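Local coordinates for protein diphosphomevalonate decarboxylase, putative (Trypanosoma brucei, PDB 2HKE) that probably catalyses the ATP-dependent decarboxylation of (R)-5-diphosphomevalonate to isopentenyl diphosphate, a step of the mevalonate pathway to isoprenoids and sterols, at residues L303-V311 with F325-V336. The protein carries 1 engineered substitution. Numbering follows the deposited sequence.
Sequences LKEDLPEAV and FFFGDRELLEKV
Leu-332 projects from helix 330-336 into the groove between Lys-304, Leu-307 and Pro-308. Its CB carries CG anti to the backbone N (chi1 -167°), which sends both methyls across the interface. CG lies 4.1 Å from Leu-307 CD2. Beyond it the branches part: CD1 settles between Pro-308 CG and Lys-304 CG, whereas CD2 meets Leu-307 CD1 at 3.8 Å and also approaches Lys-304 CE. The other branch of Leu-307, CD2, bridges Phe-327 CE2 and Val-336 CG2, passing the phenyl ring obliquely; Leu-333 CD1 sits over the centre of one face of the Phe-327 ring, 4.2 Å above its plane. One turn further along, Val-311 CG1 packs on Val-336 CG1 at 3.7 Å and on Phe-325 CE2 at 3.9 Å, while its CG2 reaches the edge of the Phe-327 ring.

At the exposed end, the extended Lys-304 chain runs over Leu-332 to a salt bridge in which Lys-304 NZ lies 3.0 Å from Asp-329 OD2, a weak hydrogen bond. Asp-329 is the N-cap of helix 330-336, its OD1 accepting from Leu-332 N at 3.2 Å, the donor lying 63° out of the carboxylate plane. Asp-329 thus joins the helix start to the neighbouring segment, and Lys-304 would probably help to balance its charge.

Met-186 and Leu-359, from neighbouring strands, continue the apolar layer beneath Val-311. The segments of helices 307-311 and 330-336 cross at -53° and form a helical layer on one mixed, mainly antiparallel sheet, as in the alpha+beta C-terminal domain of GHMP-superfamily enzymes.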
ATOM      1  N   LEU A 303      15.991  -2.391  -9.459  1.00 19.08           N
ATOM      2  CA  LEU A 303      17.199  -2.137  -8.644  1.00 18.94           C
ATOM      3  C   LEU A 303      17.737  -0.755  -8.923  1.00 19.49           C
ATOM      4  O   LEU A 303      17.637  -0.267 -10.040  1.00 20.03           O
ATOM      5  CB  LEU A 303      18.259  -3.169  -8.946  1.00 17.59           C
ATOM      6  CG  LEU A 303      17.870  -4.608  -8.575  1.00 20.12           C
ATOM      7  CD1 LEU A 303      19.063  -5.619  -8.760  1.00 23.64           C
ATOM      8  CD2 LEU A 303      17.252  -4.738  -7.161  1.00 20.30           C
ATOM      9  N   LYS A 304      18.356  -0.138  -7.908  1.00 21.49           N
ATOM     10  CA  LYS A 304      18.927   1.208  -8.036  1.00 23.22           C
ATOM     11  C   LYS A 304      19.796   1.426  -9.271  1.00 22.45           C
ATOM     12  O   LYS A 304      19.636   2.412  -9.986  1.00 22.04           O
ATOM     13  CB  LYS A 304      19.712   1.525  -6.762  1.00 24.63           C
ATOM     14  CG  LYS A 304      19.910   2.989  -6.549  1.00 26.67           C
ATOM     15  CD  LYS A 304      20.390   3.351  -5.137  1.00 28.57           C
ATOM     16  CE  LYS A 304      20.478   4.893  -5.123  1.00 32.51           C
ATOM     17  NZ  LYS A 304      21.232   5.613  -3.977  1.00 34.83           N
ATOM     18  N   GLU A 305      20.732   0.519  -9.514  1.00 22.38           N
ATOM     19  CA  GLU A 305      21.617   0.559 -10.705  1.00 24.14           C
ATOM     20  C   GLU A 305      20.852   0.673 -12.034  1.00 22.51           C
ATOM     21  O   GLU A 305      21.321   1.297 -13.009  1.00 21.52           O
ATOM     22  CB  GLU A 305      22.576  -0.645 -10.707  1.00 25.94           C
ATOM     23  CG  GLU A 305      21.887  -1.979 -10.851  1.00 30.16           C
ATOM     24  CD  GLU A 305      22.733  -3.170 -10.343  1.00 32.18           C
ATOM     25  OE1 GLU A 305      23.874  -3.371 -10.879  1.00 40.55           O
ATOM     26  OE2 GLU A 305      22.267  -3.860  -9.382  1.00 39.41           O
ATOM     27  N   ASP A 306      19.659   0.077 -12.076  1.00 21.30           N
ATOM     28  CA  ASP A 306      18.890  -0.009 -13.297  1.00 21.16           C
ATOM     29  C   ASP A 306      17.863   1.110 -13.403  1.00 20.47           C
ATOM     30  O   ASP A 306      17.246   1.270 -14.442  1.00 20.23           O
ATOM     31  CB  ASP A 306      18.155  -1.343 -13.344  1.00 21.02           C
ATOM     32  CG  ASP A 306      19.088  -2.522 -13.634  1.00 24.39           C
ATOM     33  OD1 ASP A 306      20.116  -2.298 -14.311  1.00 25.73           O
ATOM     34  OD2 ASP A 306      18.803  -3.668 -13.197  1.00 26.43           O
ATOM     35  N   LEU A 307      17.686   1.888 -12.356  1.00 19.80           N
ATOM     36  CA  LEU A 307      16.554   2.790 -12.290  1.00 18.74           C
ATOM     37  C   LEU A 307      16.693   3.931 -13.304  1.00 19.23           C
ATOM     38  O   LEU A 307      15.707   4.281 -13.926  1.00 19.13           O
ATOM     39  CB  LEU A 307      16.337   3.303 -10.873  1.00 19.69           C
ATOM     40  CG  LEU A 307      15.102   4.205 -10.648  1.00 19.84           C
ATOM     41  CD1 LEU A 307      14.520   4.020  -9.225  1.00 19.01           C
ATOM     42  CD2 LEU A 307      15.294   5.678 -10.996  1.00 18.37           C
ATOM     43  N   PRO A 308      17.869   4.596 -13.394  1.00 18.93           N
ATOM     44  CA  PRO A 308      17.942   5.725 -14.346  1.00 19.81           C
ATOM     45  C   PRO A 308      17.581   5.365 -15.755  1.00 19.81           C
ATOM     46  O   PRO A 308      16.788   6.130 -16.384  1.00 19.50           O
ATOM     47  CB  PRO A 308      19.397   6.191 -14.214  1.00 20.44           C
ATOM     48  CG  PRO A 308      19.640   5.891 -12.695  1.00 19.61           C
ATOM     49  CD  PRO A 308      19.132   4.497 -12.654  1.00 20.44           C
ATOM     50  N   GLU A 309      18.078   4.235 -16.255  1.00 20.66           N
ATOM     51  CA  GLU A 309      17.741   3.824 -17.620  1.00 21.60           C
ATOM     52  C   GLU A 309      16.273   3.542 -17.716  1.00 20.92           C
ATOM     53  O   GLU A 309      15.634   3.925 -18.707  1.00 21.88           O
ATOM     54  CB  GLU A 309      18.494   2.581 -18.080  1.00 22.35           C
ATOM     55  CG  GLU A 309      18.324   2.281 -19.584  1.00 22.29           C
ATOM     56  CD  GLU A 309      19.089   1.073 -20.029  1.00 26.67           C
ATOM     57  OE1 GLU A 309      18.568  -0.064 -19.848  1.00 30.96           O
ATOM     58  OE2 GLU A 309      20.225   1.264 -20.530  1.00 28.23           O
ATOM     59  N   ALA A 310      15.742   2.837 -16.719  1.00 20.16           N
ATOM     60  CA  ALA A 310      14.314   2.498 -16.720  1.00 20.24           C
ATOM     61  C   ALA A 310      13.437   3.755 -16.805  1.00 19.15           C
ATOM     62  O   ALA A 310      12.494   3.813 -17.592  1.00 18.55           O
ATOM     63  CB  ALA A 310      13.970   1.580 -15.468  1.00 18.47           C
ATOM     64  N   VAL A 311      13.747   4.765 -16.004  1.00 18.48           N
ATOM     65  CA  VAL A 311      12.992   5.982 -15.973  1.00 18.58           C
ATOM     66  C   VAL A 311      13.172   6.763 -17.293  1.00 20.08           C
ATOM     67  O   VAL A 311      12.178   7.275 -17.844  1.00 20.08           O
ATOM     68  CB  VAL A 311      13.319   6.822 -14.750  1.00 18.35           C
ATOM     69  CG1 VAL A 311      12.618   8.189 -14.838  1.00 19.70           C
ATOM     70  CG2 VAL A 311      12.964   6.069 -13.468  1.00 18.58           C
ATOM     71  N   PHE A 325       7.921  14.773 -10.903  1.00 21.97           N
ATOM     72  CA  PHE A 325       8.716  13.729 -10.247  1.00 22.47           C
ATOM     73  C   PHE A 325       8.791  14.028  -8.759  1.00 23.55           C
ATOM     74  O   PHE A 325       9.124  15.153  -8.361  1.00 24.65           O
ATOM     75  CB  PHE A 325      10.135  13.728 -10.766  1.00 21.61           C
ATOM     76  CG  PHE A 325      10.356  13.033 -12.045  1.00 20.87           C
ATOM     77  CD1 PHE A 325       9.499  13.205 -13.108  1.00 22.56           C
ATOM     78  CD2 PHE A 325      11.478  12.272 -12.232  1.00 21.09           C
ATOM     79  CE1 PHE A 325       9.736  12.636 -14.292  1.00 23.75           C
ATOM     80  CE2 PHE A 325      11.721  11.664 -13.429  1.00 22.54           C
ATOM     81  CZ  PHE A 325      10.829  11.839 -14.462  1.00 23.26           C
ATOM     82  N   PHE A 326       8.530  13.026  -7.933  1.00 23.01           N
ATOM     83  CA  PHE A 326       8.649  13.152  -6.509  1.00 22.98           C
ATOM     84  C   PHE A 326       9.582  12.043  -6.021  1.00 22.70           C
ATOM     85  O   PHE A 326       9.139  10.938  -5.742  1.00 23.53           O
ATOM     86  CB  PHE A 326       7.272  13.078  -5.879  1.00 23.83           C
ATOM     87  CG  PHE A 326       6.437  14.261  -6.176  1.00 25.90           C
ATOM     88  CD1 PHE A 326       5.635  14.285  -7.285  1.00 24.54           C
ATOM     89  CD2 PHE A 326       6.506  15.400  -5.393  1.00 29.16           C
ATOM     90  CE1 PHE A 326       4.873  15.443  -7.588  1.00 26.73           C
ATOM     91  CE2 PHE A 326       5.734  16.562  -5.717  1.00 27.78           C
ATOM     92  CZ  PHE A 326       4.947  16.562  -6.793  1.00 27.69           C
ATOM     93  N   PHE A 327      10.875  12.320  -5.996  1.00 22.56           N
ATOM     94  CA  PHE A 327      11.869  11.313  -5.682  1.00 23.64           C
ATOM     95  C   PHE A 327      12.350  11.493  -4.241  1.00 25.13           C
ATOM     96  O   PHE A 327      12.779  12.561  -3.880  1.00 26.88           O
ATOM     97  CB  PHE A 327      13.067  11.412  -6.627  1.00 22.05           C
ATOM     98  CG  PHE A 327      12.936  10.587  -7.914  1.00 22.44           C
ATOM     99  CD1 PHE A 327      11.762  10.596  -8.633  1.00 21.70           C
ATOM    100  CD2 PHE A 327      13.992   9.818  -8.366  1.00 20.61           C
ATOM    101  CE1 PHE A 327      11.657   9.854  -9.794  1.00 22.46           C
ATOM    102  CE2 PHE A 327      13.903   9.108  -9.545  1.00 20.66           C
ATOM    103  CZ  PHE A 327      12.745   9.127 -10.242  1.00 20.81           C
ATOM    104  N   GLY A 328      12.272  10.453  -3.438  1.00 25.75           N
ATOM    105  CA  GLY A 328      12.882  10.466  -2.100  1.00 27.68           C
ATOM    106  C   GLY A 328      14.400  10.636  -2.207  1.00 28.96           C
ATOM    107  O   GLY A 328      15.031  11.220  -1.318  1.00 30.43           O
ATOM    108  N   ASP A 329      14.992  10.104  -3.284  1.00 28.24           N
ATOM    109  CA  ASP A 329      16.450  10.074  -3.473  1.00 28.29           C
ATOM    110  C   ASP A 329      16.889  11.112  -4.526  1.00 28.26           C
ATOM    111  O   ASP A 329      16.828  10.895  -5.722  1.00 26.23           O
ATOM    112  CB  ASP A 329      16.822   8.616  -3.844  1.00 28.70           C
ATOM    113  CG  ASP A 329      18.286   8.329  -3.885  1.00 28.24           C
ATOM    114  OD1 ASP A 329      19.137   9.240  -4.060  1.00 30.85           O
ATOM    115  OD2 ASP A 329      18.622   7.103  -3.764  1.00 30.84           O
ATOM    116  N   ARG A 330      17.380  12.282  -4.096  1.00 29.84           N
ATOM    117  CA  ARG A 330      17.752  13.384  -4.976  1.00 29.65           C
ATOM    118  C   ARG A 330      18.904  12.991  -5.895  1.00 30.00           C
ATOM    119  O   ARG A 330      18.908  13.417  -7.068  1.00 30.35           O
ATOM    120  CB  ARG A 330      18.132  14.619  -4.156  1.00 31.12           C
ATOM    121  N   GLU A 331      19.874  12.309  -5.387  1.00 30.71           N
ATOM    122  CA  GLU A 331      21.013  11.940  -6.177  1.00 31.42           C
ATOM    123  C   GLU A 331      20.587  11.021  -7.326  1.00 31.61           C
ATOM    124  O   GLU A 331      21.130  11.071  -8.435  1.00 30.07           O
ATOM    125  CB  GLU A 331      22.038  11.240  -5.290  1.00 33.90           C
ATOM    126  CG  GLU A 331      22.536  12.055  -4.120  1.00 39.11           C
ATOM    127  CD  GLU A 331      22.946  13.467  -4.479  1.00 45.91           C
ATOM    128  OE1 GLU A 331      23.874  13.629  -5.330  1.00 51.98           O
ATOM    129  OE2 GLU A 331      22.334  14.420  -3.904  1.00 50.16           O
ATOM    130  N   LEU A 332      19.613  10.162  -7.056  1.00 29.95           N
ATOM    131  CA  LEU A 332      19.162   9.244  -8.046  1.00 28.68           C
ATOM    132  C   LEU A 332      18.421  10.015  -9.156  1.00 27.09           C
ATOM    133  O   LEU A 332      18.540   9.731 -10.344  1.00 26.73           O
ATOM    134  CB  LEU A 332      18.258   8.219  -7.345  1.00 28.29           C
ATOM    135  CG  LEU A 332      17.932   7.003  -8.128  1.00 28.20           C
ATOM    136  CD1 LEU A 332      19.194   6.303  -8.749  1.00 27.27           C
ATOM    137  CD2 LEU A 332      17.061   6.054  -7.205  1.00 27.91           C
ATOM    138  N   LEU A 333      17.646  11.001  -8.761  1.00 26.25           N
ATOM    139  CA  LEU A 333      16.992  11.876  -9.710  1.00 27.20           C
ATOM    140  C   LEU A 333      18.002  12.594 -10.635  1.00 27.05           C
ATOM    141  O   LEU A 333      17.808  12.740 -11.860  1.00 25.86           O
ATOM    142  CB  LEU A 333      16.120  12.886  -8.959  1.00 27.93           C
ATOM    143  CG  LEU A 333      15.456  13.903  -9.894  1.00 27.75           C
ATOM    144  CD1 LEU A 333      14.566  13.210 -10.953  1.00 28.97           C
ATOM    145  CD2 LEU A 333      14.680  14.905  -9.088  1.00 29.15           C
ATOM    146  N   GLU A 334      19.091  13.060 -10.049  1.00 28.60           N
ATOM    147  CA  GLU A 334      20.087  13.722 -10.845  1.00 28.39           C
ATOM    148  C   GLU A 334      20.698  12.750 -11.857  1.00 27.67           C
ATOM    149  O   GLU A 334      20.990  13.128 -12.976  1.00 26.88           O
ATOM    150  CB  GLU A 334      21.156  14.337  -9.972  1.00 30.13           C
ATOM    151  CG  GLU A 334      22.076  15.254 -10.822  1.00 33.42           C
ATOM    152  CD  GLU A 334      21.276  16.231 -11.716  1.00 39.88           C
ATOM    153  OE1 GLU A 334      20.495  17.042 -11.150  1.00 41.17           O
ATOM    154  OE2 GLU A 334      21.409  16.138 -12.961  1.00 41.60           O
ATOM    155  N   LYS A 335      20.839  11.485 -11.472  1.00 26.39           N
ATOM    156  CA  LYS A 335      21.315  10.470 -12.404  1.00 26.66           C
ATOM    157  C   LYS A 335      20.334  10.222 -13.563  1.00 25.55           C
ATOM    158  O   LYS A 335      20.752  10.001 -14.671  1.00 24.16           O
ATOM    159  CB  LYS A 335      21.634   9.178 -11.685  1.00 26.14           C
ATOM    160  CG  LYS A 335      22.923   9.256 -10.905  1.00 28.50           C
ATOM    161  CD  LYS A 335      23.233   7.931 -10.231  1.00 30.62           C
ATOM    162  CE  LYS A 335      24.715   7.563 -10.331  1.00 35.63           C
ATOM    163  NZ  LYS A 335      25.116   6.548  -9.250  1.00 34.96           N
ATOM    164  N   VAL A 336      19.036  10.243 -13.306  1.00 25.21           N
ATOM    165  CA  VAL A 336      18.052  10.124 -14.389  1.00 26.15           C
ATOM    166  C   VAL A 336      18.284  11.218 -15.442  1.00 26.30           C
ATOM    167  O   VAL A 336      18.241  10.986 -16.641  1.00 26.10           O
ATOM    168  CB  VAL A 336      16.583  10.239 -13.852  1.00 26.18           C
ATOM    169  CG1 VAL A 336      15.619  10.310 -15.024  1.00 26.50           C
ATOM    170  CG2 VAL A 336      16.236   9.046 -12.962  1.00 27.52           C
TER